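Side-chain contacts in alpha-rhamnosidase (Dictyoglomus thermophilum, PDB 6I60), which probably hydrolyses terminal, non-reducing alpha-L-rhamnose residues of alpha-L-rhamnosides, as other bacterial alpha-L-rhamnosidases do: residues F526-L531 and Y576-V581; F905-K908 and I913-E916; G292-N297 and E303-R308; W613-T618 and S720-T725. All coordinates share one frame; numbering follows the deposited sequence.

Contact 1: residues F526-L531 and Y576-V581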
loop_
_atom_site.group_PDB
_atom_site.type_symbol
_atom_site.label_atom_id
_atom_site.label_comp_id
_atom_site.label_asym_id
_atom_site.label_seq_id
_atom_site.Cartn_x
_atom_site.Cartn_y
_atom_site.Cartn_z
ATOM N N PHE A 526 -0.996 -5.388 -2.934
ATOM C CA PHE A 526 0.078 -4.404 -2.981
ATOM C C PHE A 526 1.343 -4.933 -2.316
ATOM O O PHE A 526 2.448 -4.772 -2.849
ATOM C CB PHE A 526 -0.380 -3.109 -2.312
ATOM C CG PHE A 526 0.551 -1.955 -2.519
ATOM C CD1 PHE A 526 0.479 -1.189 -3.669
ATOM C CD2 PHE A 526 1.498 -1.633 -1.560
ATOM C CE1 PHE A 526 1.335 -0.120 -3.861
ATOM C CE2 PHE A 526 2.359 -0.567 -1.746
ATOM C CZ PHE A 526 2.277 0.192 -2.897
ATOM N N TYR A 527 1.203 -5.571 -1.152
ATOM C CA TYR A 527 2.378 -6.015 -0.412
ATOM C C TYR A 527 3.024 -7.236 -1.052
ATOM O O TYR A 527 4.243 -7.413 -0.948
ATOM C CB TYR A 527 2.003 -6.299 1.041
ATOM C CG TYR A 527 1.862 -5.044 1.868
ATOM C CD1 TYR A 527 2.697 -3.955 1.658
ATOM C CD2 TYR A 527 0.890 -4.942 2.854
ATOM C CE1 TYR A 527 2.572 -2.804 2.406
ATOM C CE2 TYR A 527 0.757 -3.792 3.610
ATOM C CZ TYR A 527 1.601 -2.727 3.380
ATOM O OH TYR A 527 1.474 -1.580 4.128
ATOM N N ARG A 528 2.233 -8.084 -1.713
ATOM C CA ARG A 528 2.806 -9.226 -2.417
ATOM C C ARG A 528 3.740 -8.767 -3.528
ATOM O O ARG A 528 4.795 -9.373 -3.754
ATOM C CB ARG A 528 1.692 -10.109 -2.977
ATOM C CG ARG A 528 1.152 -11.127 -1.989
ATOM C CD ARG A 528 -0.079 -11.826 -2.543
ATOM N NE ARG A 528 0.178 -13.231 -2.846
ATOM C CZ ARG A 528 0.049 -13.770 -4.055
ATOM N NH1 ARG A 528 -0.334 -13.023 -5.082
ATOM N NH2 ARG A 528 0.303 -15.060 -4.236
ATOM N N LYS A 529 3.372 -7.694 -4.229
ATOM C CA LYS A 529 4.259 -7.126 -5.238
ATOM C C LYS A 529 5.486 -6.491 -4.596
ATOM O O LYS A 529 6.600 -6.615 -5.118
ATOM C CB LYS A 529 3.500 -6.102 -6.084
ATOM C CG LYS A 529 4.351 -5.401 -7.129
ATOM C CD LYS A 529 4.542 -3.937 -6.787
ATOM C CE LYS A 529 5.261 -3.196 -7.901
ATOM N NZ LYS A 529 6.256 -2.229 -7.361
ATOM N N TYR A 530 5.302 -5.807 -3.464
ATOM C CA TYR A 530 6.432 -5.164 -2.802
ATOM C C TYR A 530 7.352 -6.192 -2.157
ATOM O O TYR A 530 8.575 -6.007 -2.125
ATOM C CB TYR A 530 5.938 -4.161 -1.760
ATOM C CG TYR A 530 7.039 -3.298 -1.188
ATOM C CD1 TYR A 530 7.859 -2.543 -2.019
ATOM C CD2 TYR A 530 7.267 -3.244 0.182
ATOM C CE1 TYR A 530 8.872 -1.752 -1.500
ATOM C CE2 TYR A 530 8.279 -2.457 0.709
ATOM C CZ TYR A 530 9.077 -1.713 -0.136
ATOM O OH TYR A 530 10.084 -0.930 0.383
ATOM N N LEU A 531 6.780 -7.278 -1.628
ATOM C CA LEU A 531 7.605 -8.351 -1.084
ATOM C C LEU A 531 8.491 -8.962 -2.158
ATOM O O LEU A 531 9.617 -9.388 -1.870
ATOM C CB LEU A 531 6.721 -9.422 -0.445
ATOM C CG LEU A 531 6.336 -9.181 1.015
ATOM C CD1 LEU A 531 5.492 -10.330 1.548
ATOM C CD2 LEU A 531 7.581 -8.980 1.865
ATOM N N TYR A 576 -4.554 -11.791 6.872
ATOM C CA TYR A 576 -5.207 -12.412 5.729
ATOM C C TYR A 576 -5.160 -13.932 5.738
ATOM O O TYR A 576 -5.889 -14.552 4.954
ATOM C CB TYR A 576 -4.587 -11.913 4.416
ATOM C CG TYR A 576 -4.733 -10.427 4.180
ATOM C CD1 TYR A 576 -3.706 -9.551 4.504
ATOM C CD2 TYR A 576 -5.891 -9.902 3.622
ATOM C CE1 TYR A 576 -3.832 -8.189 4.285
ATOM C CE2 TYR A 576 -6.027 -8.541 3.399
ATOM C CZ TYR A 576 -4.993 -7.690 3.732
ATOM O OH TYR A 576 -5.118 -6.336 3.518
ATOM N N GLY A 577 -4.341 -14.550 6.581
ATOM C CA GLY A 577 -4.234 -15.999 6.594
ATOM C C GLY A 577 -3.608 -16.581 5.346
ATOM O O GLY A 577 -4.063 -17.623 4.857
ATOM N N ASP A 578 -2.577 -15.933 4.815
ATOM C CA ASP A 578 -1.883 -16.376 3.608
ATOM C C ASP A 578 -0.538 -16.958 4.033
ATOM O O ASP A 578 0.482 -16.268 4.031
ATOM C CB ASP A 578 -1.709 -15.223 2.620
ATOM C CG ASP A 578 -1.110 -15.673 1.302
ATOM O OD1 ASP A 578 -1.110 -16.892 1.038
ATOM O OD2 ASP A 578 -0.643 -14.808 0.531
ATOM N N LYS A 579 -0.545 -18.241 4.404
ATOM C CA LYS A 579 0.692 -18.922 4.762
ATOM C C LYS A 579 1.581 -19.190 3.557
ATOM O O LYS A 579 2.766 -19.493 3.737
ATOM C CB LYS A 579 0.383 -20.238 5.480
ATOM C CG LYS A 579 -0.472 -21.204 4.672
ATOM C CD LYS A 579 -0.899 -22.402 5.511
ATOM C CE LYS A 579 -0.037 -23.622 5.219
ATOM N NZ LYS A 579 -0.024 -24.582 6.360
ATOM N N TYR A 580 1.045 -19.080 2.340
ATOM C CA TYR A 580 1.842 -19.354 1.151
ATOM C C TYR A 580 2.905 -18.288 0.925
ATOM O O TYR A 580 4.002 -18.602 0.450
ATOM C CB TYR A 580 0.931 -19.467 -0.070
ATOM C CG TYR A 580 -0.139 -20.522 0.076
ATOM C CD1 TYR A 580 -1.478 -20.170 0.172
ATOM C CD2 TYR A 580 0.189 -21.870 0.118
ATOM C CE1 TYR A 580 -2.461 -21.132 0.306
ATOM C CE2 TYR A 580 -0.786 -22.839 0.252
ATOM C CZ TYR A 580 -2.110 -22.464 0.344
ATOM O OH TYR A 580 -3.086 -23.426 0.477
ATOM N N VAL A 581 2.605 -17.028 1.255
ATOM C CA VAL A 581 3.605 -15.977 1.122
ATOM C C VAL A 581 4.727 -16.153 2.134
ATOM O O VAL A 581 5.813 -15.590 1.957
ATOM C CB VAL A 581 2.953 -14.588 1.258
ATOM C CG1 VAL A 581 2.762 -14.225 2.722
ATOM C CG2 VAL A 581 3.793 -13.538 0.548
HETATM O O HOH W 1 0.839 -15.701 -1.722
#
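With CG of R528 beside its backbone N (chi1 -85°) and a bend at chi3, the arginine swings its guanidinium off helix 524-535 toward D578, whose CG lies anti to the backbone N (chi1 -175°) and carries the carboxylate back to meet it. The two side chains cross at about a right angle, and their flat groups are turned 42° against each other. The direct pairing is long, a salt bridge of 3.8 Å between R528 NE and D578 OD2. A water tightens the link. It lies in the guanidinium plane, at the edge, accepts from R528 NH2 at 2.6 Å and donates to D578 OD2 at 2.8 Å. The other carboxylate oxygen turns inward along its own chain, where D578 OD1 weakly accepts from Y580 N at 3.3 Å and caps the start of the helix that runs on to 584. Below the charges the contact is apolar: L531 CD1 touches V581 CG2 at 3.8 Å, and these side chains too cross nearly perpendicularly. The stronger charge partner of R528 is E38, in a salt bridge to NH1, and I52 of strand 52-56 touches R528 and Y580. L531 also rests on Y565, A569 and L572 of helix 564-576, so the contact fills the corner where that helix ends, G577 turns the chain and helix 580-584 sets off beside helix 524-535.

Contact 2: residues F905-K908 and I913-E916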
loop_
_atom_site.group_PDB
_atom_site.type_symbol
_atom_site.label_atom_id
_atom_site.label_comp_id
_atom_site.label_asym_id
_atom_site.label_seq_id
_atom_site.Cartn_x
_atom_site.Cartn_y
_atom_site.Cartn_z
ATOM N N PHE A 905 -23.335 -5.190 38.167
ATOM C CA PHE A 905 -23.828 -5.009 36.808
ATOM C C PHE A 905 -24.694 -6.207 36.451
ATOM O O PHE A 905 -24.954 -7.078 37.284
ATOM C CB PHE A 905 -22.669 -4.820 35.828
ATOM C CG PHE A 905 -21.538 -5.782 36.036
ATOM C CD1 PHE A 905 -21.502 -6.988 35.355
ATOM C CD2 PHE A 905 -20.511 -5.487 36.917
ATOM C CE1 PHE A 905 -20.462 -7.877 35.548
ATOM C CE2 PHE A 905 -19.472 -6.373 37.117
ATOM C CZ PHE A 905 -19.447 -7.571 36.431
ATOM N N VAL A 906 -25.143 -6.246 35.198
ATOM C CA VAL A 906 -26.106 -7.237 34.736
ATOM C C VAL A 906 -25.556 -8.063 33.578
ATOM O O VAL A 906 -25.587 -9.296 33.615
ATOM C CB VAL A 906 -27.447 -6.575 34.347
ATOM C CG1 VAL A 906 -28.531 -7.622 34.194
ATOM C CG2 VAL A 906 -27.851 -5.544 35.391
ATOM N N VAL A 907 -25.042 -7.396 32.540
ATOM C CA VAL A 907 -24.574 -8.038 31.311
ATOM C C VAL A 907 -25.720 -8.801 30.655
ATOM O O VAL A 907 -26.103 -9.886 31.108
ATOM C CB VAL A 907 -23.366 -8.963 31.560
ATOM C CG1 VAL A 907 -22.943 -9.634 30.265
ATOM C CG2 VAL A 907 -22.209 -8.178 32.152
ATOM N N LYS A 908 -26.269 -8.247 29.577
ATOM C CA LYS A 908 -27.418 -8.826 28.892
ATOM C C LYS A 908 -27.076 -9.083 27.432
ATOM O O LYS A 908 -26.632 -8.172 26.726
ATOM C CB LYS A 908 -28.637 -7.905 28.990
ATOM C CG LYS A 908 -29.179 -7.730 30.398
ATOM C CD LYS A 908 -30.463 -6.915 30.390
ATOM C CE LYS A 908 -30.427 -5.832 29.327
ATOM N NZ LYS A 908 -31.681 -5.792 28.522
ATOM N N ILE A 913 -30.634 -12.107 30.069
ATOM C CA ILE A 913 -29.649 -11.847 31.112
ATOM C C ILE A 913 -28.722 -13.051 31.214
ATOM O O ILE A 913 -29.180 -14.199 31.263
ATOM C CB ILE A 913 -30.341 -11.558 32.455
ATOM C CG1 ILE A 913 -31.533 -10.613 32.256
ATOM C CG2 ILE A 913 -29.353 -10.982 33.450
ATOM C CD1 ILE A 913 -32.879 -11.316 32.160
ATOM N N ILE A 914 -27.415 -12.795 31.248
ATOM C CA ILE A 914 -26.441 -13.877 31.147
ATOM C C ILE A 914 -25.400 -13.795 32.256
ATOM O O ILE A 914 -24.402 -14.524 32.232
ATOM C CB ILE A 914 -25.762 -13.866 29.765
ATOM C CG1 ILE A 914 -25.240 -12.465 29.446
ATOM C CG2 ILE A 914 -26.732 -14.332 28.690
ATOM C CD1 ILE A 914 -24.364 -12.403 28.217
ATOM N N TYR A 915 -25.618 -12.918 33.240
ATOM C CA TYR A 915 -24.649 -12.768 34.329
ATOM C C TYR A 915 -25.350 -12.111 35.524
ATOM O O TYR A 915 -25.353 -10.887 35.654
ATOM C CB TYR A 915 -23.442 -11.964 33.891
ATOM C CG TYR A 915 -22.327 -11.927 34.909
ATOM C CD1 TYR A 915 -22.255 -10.907 35.851
ATOM C CD2 TYR A 915 -21.341 -12.904 34.925
ATOM C CE1 TYR A 915 -21.237 -10.868 36.782
ATOM C CE2 TYR A 915 -20.317 -12.870 35.853
ATOM C CZ TYR A 915 -20.270 -11.848 36.777
ATOM O OH TYR A 915 -19.256 -11.805 37.704
ATOM N N GLU A 916 -25.915 -12.941 36.398
ATOM C CA GLU A 916 -26.492 -12.429 37.636
ATOM C C GLU A 916 -25.468 -12.377 38.764
ATOM O O GLU A 916 -25.409 -11.386 39.501
ATOM C CB GLU A 916 -27.691 -13.285 38.056
ATOM C CG GLU A 916 -28.582 -12.631 39.099
ATOM C CD GLU A 916 -29.719 -11.841 38.479
ATOM O OE1 GLU A 916 -30.191 -12.231 37.390
ATOM O OE2 GLU A 916 -30.142 -10.830 39.081
#
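F905 and Y915 supply the aromatic part of the contact: F905 CG sits between its backbone N and carbonyl carbon (chi1 45°) and Y915 CG lies anti to its own N, which brings the planes near parallel, 9° apart, though the rings are slid so far that they barely overlap, with centroids 5.3 Å apart. The touching is done by one corner of each ring, F905 CE1 against Y915 CE1. I928 of strand 927-932 touches both side chains, and E923 takes the hydrogen bond of the tyrosine hydroxyl. An alanine in place of F905 would probably leave the CD1-CE1 side of Y915 without its aromatic neighbour and open a gap next to I928. Aliphatic contacts follow: V906 CG1 meets I913 CG2 at 3.5 Å, V907 CG1 meets I914 CD1 at 3.7 Å with the two side chains at about a right angle, and V907 CB lies 3.8 Å from Y915 CB. K908 and I913, a non-hydrogen-bonded antiparallel pair, run side by side in the same direction. They belong to the short hairpin 908-909/912-913 at the margin of a seven-strand antiparallel sheet, where V907 and K908 together face Y940 of strand 935-941 in a G1 beta bulge. The polar part is backbone: I914 N donates to V907 O at 3.2 Å, almost straight (166° at the hydrogen). The lysine chain, bent at chi3 and chi4, turns its NZ to the carbonyl O of G910.

Contact 3: residues G292-N297 and E303-R308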
loop_
_atom_site.group_PDB
_atom_site.type_symbol
_atom_site.label_atom_id
_atom_site.label_comp_id
_atom_site.label_asym_id
_atom_site.label_seq_id
_atom_site.Cartn_x
_atom_site.Cartn_y
_atom_site.Cartn_z
ATOM N N GLY A 292 6.425 14.322 -30.276
ATOM C CA GLY A 292 5.140 14.976 -30.292
ATOM C C GLY A 292 5.100 16.246 -29.471
ATOM O O GLY A 292 6.073 17.004 -29.394
ATOM N N PRO A 293 3.952 16.506 -28.841
ATOM C CA PRO A 293 3.820 17.739 -28.051
ATOM C C PRO A 293 4.629 17.727 -26.764
ATOM O O PRO A 293 5.135 18.780 -26.360
ATOM C CB PRO A 293 2.313 17.815 -27.772
ATOM C CG PRO A 293 1.840 16.400 -27.863
ATOM C CD PRO A 293 2.697 15.736 -28.897
ATOM N N ILE A 294 4.774 16.579 -26.110
ATOM C CA ILE A 294 5.464 16.518 -24.827
ATOM C C ILE A 294 6.968 16.561 -25.059
ATOM O O ILE A 294 7.517 15.753 -25.818
ATOM C CB ILE A 294 5.060 15.257 -24.047
ATOM C CG1 ILE A 294 3.574 15.301 -23.694
ATOM C CG2 ILE A 294 5.888 15.130 -22.779
ATOM C CD1 ILE A 294 2.753 14.250 -24.396
ATOM N N THR A 295 7.640 17.510 -24.405
ATOM C CA THR A 295 9.095 17.590 -24.461
ATOM C C THR A 295 9.697 16.892 -23.250
ATOM O O THR A 295 9.727 15.659 -23.189
ATOM C CB THR A 295 9.565 19.046 -24.524
ATOM O OG1 THR A 295 9.248 19.710 -23.295
ATOM C CG2 THR A 295 8.891 19.774 -25.680
ATOM N N LEU A 296 10.170 17.666 -22.277
ATOM C CA LEU A 296 10.748 17.094 -21.072
ATOM C C LEU A 296 9.656 16.572 -20.149
ATOM O O LEU A 296 8.588 17.177 -20.019
ATOM C CB LEU A 296 11.596 18.135 -20.341
ATOM C CG LEU A 296 12.711 18.787 -21.157
ATOM C CD1 LEU A 296 13.414 19.856 -20.336
ATOM C CD2 LEU A 296 13.698 17.738 -21.634
ATOM N N ASN A 297 9.928 15.436 -19.509
ATOM C CA ASN A 297 8.996 14.850 -18.556
ATOM C C ASN A 297 9.790 14.181 -17.445
ATOM O O ASN A 297 10.708 13.402 -17.718
ATOM C CB ASN A 297 8.054 13.848 -19.237
ATOM C CG ASN A 297 8.791 12.674 -19.858
ATOM O OD1 ASN A 297 8.755 11.559 -19.336
ATOM N ND2 ASN A 297 9.458 12.918 -20.980
ATOM N N GLU A 303 6.179 18.088 -16.372
ATOM C CA GLU A 303 6.063 17.782 -17.789
ATOM C C GLU A 303 5.727 19.054 -18.553
ATOM O O GLU A 303 4.994 19.912 -18.054
ATOM C CB GLU A 303 4.992 16.702 -18.033
ATOM C CG GLU A 303 4.237 16.813 -19.352
ATOM C CD GLU A 303 2.862 16.166 -19.297
ATOM O OE1 GLU A 303 2.763 15.023 -18.804
ATOM O OE2 GLU A 303 1.880 16.798 -19.746
ATOM N N ILE A 304 6.278 19.175 -19.760
ATOM C CA ILE A 304 6.018 20.301 -20.649
ATOM C C ILE A 304 5.261 19.788 -21.866
ATOM O O ILE A 304 5.698 18.832 -22.518
ATOM C CB ILE A 304 7.323 21.000 -21.065
ATOM C CG1 ILE A 304 8.036 21.570 -19.838
ATOM C CG2 ILE A 304 7.045 22.092 -22.081
ATOM C CD1 ILE A 304 9.536 21.457 -19.910
ATOM N N TYR A 305 4.129 20.422 -22.171
ATOM C CA TYR A 305 3.267 20.034 -23.284
ATOM C C TYR A 305 3.120 21.223 -24.225
ATOM O O TYR A 305 2.449 22.206 -23.892
ATOM C CB TYR A 305 1.903 19.567 -22.777
ATOM C CG TYR A 305 1.029 18.897 -23.818
ATOM C CD1 TYR A 305 0.336 19.645 -24.763
ATOM C CD2 TYR A 305 0.883 17.516 -23.845
ATOM C CE1 TYR A 305 -0.466 19.036 -25.709
ATOM C CE2 TYR A 305 0.083 16.899 -24.786
ATOM C CZ TYR A 305 -0.590 17.664 -25.716
ATOM O OH TYR A 305 -1.387 17.056 -26.658
ATOM N N ASP A 306 3.735 21.132 -25.402
ATOM C CA ASP A 306 3.658 22.180 -26.417
ATOM C C ASP A 306 2.570 21.790 -27.411
ATOM O O ASP A 306 2.767 20.905 -28.248
ATOM C CB ASP A 306 5.004 22.375 -27.106
ATOM C CG ASP A 306 5.052 23.636 -27.951
ATOM O OD1 ASP A 306 6.149 24.217 -28.097
ATOM O OD2 ASP A 306 3.991 24.046 -28.469
ATOM N N GLY A 307 1.416 22.456 -27.316
ATOM C CA GLY A 307 0.303 22.144 -28.195
ATOM C C GLY A 307 0.553 22.474 -29.651
ATOM O O GLY A 307 -0.150 21.955 -30.524
ATOM N N ARG A 308 1.537 23.328 -29.935
ATOM C CA ARG A 308 1.846 23.654 -31.322
ATOM C C ARG A 308 2.492 22.479 -32.046
ATOM O O ARG A 308 2.254 22.285 -33.244
ATOM C CB ARG A 308 2.745 24.888 -31.380
ATOM C CG ARG A 308 2.121 26.133 -30.762
ATOM C CD ARG A 308 3.157 27.219 -30.530
ATOM N NE ARG A 308 4.343 26.705 -29.852
ATOM C CZ ARG A 308 5.469 27.392 -29.692
ATOM N NH1 ARG A 308 5.567 28.628 -30.163
ATOM N NH2 ARG A 308 6.500 26.844 -29.059
#
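P293 lies over one face of the Y305 ring, its CB 3.7 Å from the ring centroid and 17° off the normal, a CH-pi contact displaced toward the rim. This is the close-packed end of the hairpin 288-298/302-306. With CG anti to the backbone N (chi1 -169°), Y305 extends alongside the proline, while I294 CG1 comes up obliquely to its CD2 at 3.5 Å. An alanine at Y305 would probably leave P293 and the CG1 branch of I294 without their ring and open a gap beside R430. On the other face T295 OG1 still packs closely, 3.2 Å from I304 CB; the looser part is the fringe, where L296 CB lies 3.9 Å from I304 CD1 and a triethylene glycol, probably from the crystallisation liquor, sits beside I304. Between the faces, D306 N donates to P293 O, T295 N to I304 O and I304 N to L296 O, the register slipping by one residue at a beta bulge. Past the last pair, R308 grips D306 side-on through NE and NH2, and R308 N closes an Asx turn on OD2. With K309 also on OD1, the carboxylate is ringed by donors, which would probably favour its charged form and fix its rotation.

Contact 4: residues W613-T618 and S720-T725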
loop_
_atom_site.group_PDB
_atom_site.type_symbol
_atom_site.label_atom_id
_atom_site.label_comp_id
_atom_site.label_asym_id
_atom_site.label_seq_id
_atom_site.Cartn_x
_atom_site.Cartn_y
_atom_site.Cartn_z
ATOM N N TRP A 613 14.314 7.181 14.548
ATOM C CA TRP A 613 14.432 8.335 13.667
ATOM C C TRP A 613 13.466 9.441 14.077
ATOM O O TRP A 613 12.271 9.197 14.278
ATOM C CB TRP A 613 14.160 7.909 12.225
ATOM C CG TRP A 613 14.709 8.824 11.173
ATOM C CD1 TRP A 613 14.001 9.464 10.197
ATOM C CD2 TRP A 613 16.081 9.179 10.971
ATOM N NE1 TRP A 613 14.847 10.203 9.406
ATOM C CE2 TRP A 613 16.129 10.045 9.860
ATOM C CE3 TRP A 613 17.272 8.855 11.625
ATOM C CZ2 TRP A 613 17.322 10.585 9.386
ATOM C CZ3 TRP A 613 18.454 9.391 11.153
ATOM C CH2 TRP A 613 18.471 10.245 10.044
ATOM N N CYS A 614 13.996 10.658 14.207
ATOM C CA CYS A 614 13.205 11.873 14.402
ATOM C C CYS A 614 12.431 11.846 15.722
ATOM O O CYS A 614 11.199 11.889 15.758
ATOM C CB CYS A 614 12.266 12.107 13.215
ATOM S SG CYS A 614 13.136 12.514 11.695
ATOM N N GLN A 615 13.183 11.775 16.815
ATOM C CA GLN A 615 12.618 12.058 18.120
ATOM C C GLN A 615 12.383 13.563 18.241
ATOM O O GLN A 615 12.960 14.348 17.486
ATOM C CB GLN A 615 13.553 11.565 19.223
ATOM C CG GLN A 615 14.027 10.130 19.046
ATOM C CD GLN A 615 14.901 9.657 20.195
ATOM O OE1 GLN A 615 15.666 10.432 20.771
ATOM N NE2 GLN A 615 14.788 8.377 20.535
ATOM N N PRO A 616 11.519 13.989 19.164
ATOM C CA PRO A 616 11.237 15.428 19.298
ATOM C C PRO A 616 12.508 16.233 19.528
ATOM O O PRO A 616 13.255 15.997 20.480
ATOM C CB PRO A 616 10.297 15.490 20.507
ATOM C CG PRO A 616 9.623 14.172 20.514
ATOM C CD PRO A 616 10.642 13.178 20.028
ATOM N N GLY A 617 12.752 17.186 18.631
ATOM C CA GLY A 617 13.888 18.075 18.764
ATOM C C GLY A 617 15.200 17.512 18.272
ATOM O O GLY A 617 16.261 17.940 18.737
ATOM N N THR A 618 15.163 16.571 17.334
ATOM C CA THR A 618 16.376 15.921 16.859
ATOM C C THR A 618 16.059 15.163 15.577
ATOM O O THR A 618 14.896 14.991 15.202
ATOM C CB THR A 618 16.949 14.968 17.912
ATOM O OG1 THR A 618 18.313 14.664 17.596
ATOM C CG2 THR A 618 16.142 13.680 17.942
ATOM N N SER A 720 15.381 7.098 28.460
ATOM C CA SER A 720 14.365 7.739 27.643
ATOM C C SER A 720 13.130 6.848 27.557
ATOM O O SER A 720 13.101 5.727 28.073
ATOM C CB SER A 720 14.916 8.044 26.250
ATOM O OG SER A 720 15.107 6.848 25.513
ATOM N N GLN A 721 12.093 7.368 26.897
ATOM C CA GLN A 721 10.922 6.548 26.609
ATOM C C GLN A 721 11.257 5.454 25.604
ATOM O O GLN A 721 10.822 4.306 25.757
ATOM C CB GLN A 721 9.782 7.421 26.087
ATOM C CG GLN A 721 9.069 8.223 27.158
ATOM C CD GLN A 721 8.163 9.289 26.574
ATOM O OE1 GLN A 721 7.795 9.232 25.400
ATOM N NE2 GLN A 721 7.801 10.272 27.391
ATOM N N THR A 722 12.031 5.793 24.569
ATOM C CA THR A 722 12.423 4.804 23.570
ATOM C C THR A 722 13.185 3.650 24.209
ATOM O O THR A 722 13.006 2.488 23.824
ATOM C CB THR A 722 13.265 5.473 22.479
ATOM O OG1 THR A 722 12.499 6.512 21.852
ATOM C CG2 THR A 722 13.700 4.465 21.425
ATOM N N LEU A 723 14.018 3.948 25.208
ATOM C CA LEU A 723 14.835 2.923 25.846
ATOM C C LEU A 723 14.023 1.941 26.678
ATOM O O LEU A 723 14.557 0.894 27.055
ATOM C CB LEU A 723 15.903 3.578 26.725
ATOM C CG LEU A 723 17.089 4.227 26.003
ATOM C CD1 LEU A 723 17.841 5.169 26.932
ATOM C CD2 LEU A 723 18.025 3.168 25.439
ATOM N N ASN A 724 12.759 2.235 26.967
ATOM C CA ASN A 724 11.970 1.398 27.861
ATOM C C ASN A 724 10.773 0.727 27.201
ATOM O O ASN A 724 10.419 -0.384 27.601
ATOM C CB ASN A 724 11.479 2.219 29.064
ATOM C CG ASN A 724 12.463 2.206 30.219
ATOM O OD1 ASN A 724 13.394 1.404 30.248
ATOM N ND2 ASN A 724 12.259 3.099 31.178
ATOM N N THR A 725 10.134 1.365 26.214
ATOM C CA THR A 725 8.987 0.732 25.564
ATOM C C THR A 725 9.409 -0.456 24.710
ATOM O O THR A 725 8.630 -1.402 24.542
ATOM C CB THR A 725 8.226 1.742 24.701
ATOM O OG1 THR A 725 8.991 2.051 23.529
ATOM C CG2 THR A 725 7.958 3.015 25.470
#
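Q615 and T722 approach from opposite directions, each directing its CB toward the other segment, and meet chiefly through the amide nitrogen and the hydroxyl. The glutamine leaves its loop with CG beside the backbone N (chi1 -50°) and then runs extended, which carries the amide across the 9.1 Å between Q615 CA and T722 CA. Its NE2 stops 3.2 Å from T722 OG1 and 3.8 Å from T722 CB. The amide is held mainly by other partners. NE2 donates to D612 and, weakly, to D623, while OE1 accepts from the backbone N of K622, so the amide is unlikely to flip. S720 caps the helix that starts near T722: S720 OG accepts from L723 N at 3.1 Å. The same hydroxyl bonds D623, whose side chain thus reaches both segments. Q615 also opens a type II turn to T618. The buried meeting point joins the loop between helices 586-599 and 626-648 to the first turn of helix 722-729 in the six-hairpin glycosidase domain. A763 of helix 761-773 lies against T722, and I767 against Q721 and T725; helix 738-750 packs on Q721, N724 and T725.

How the contacts relate
From the N terminus, contact 3 comes first and closes a tight hairpin in the family's N-terminal domain. Contact 1 follows, spanning 44 residues, 20 of them helical and none in strands, to bring helix 580-584 back to helix 524-535. Contact 4 closes the longest loop, 101 residues, and contact 2 ends the series with a hairpin near the C terminus. None encloses or crosses another. Contacts 1 and 4 share the six-hairpin glycosidase domain, their centres about 31 Å apart. Contacts 2 and 3 stand on opposite sides of the chain's centre, about 72 Å between centres: contact 3 pairs two strands and contact 2 a short hairpin with its flanking loops, whereas contacts 1 and 4 tie helices and loops together.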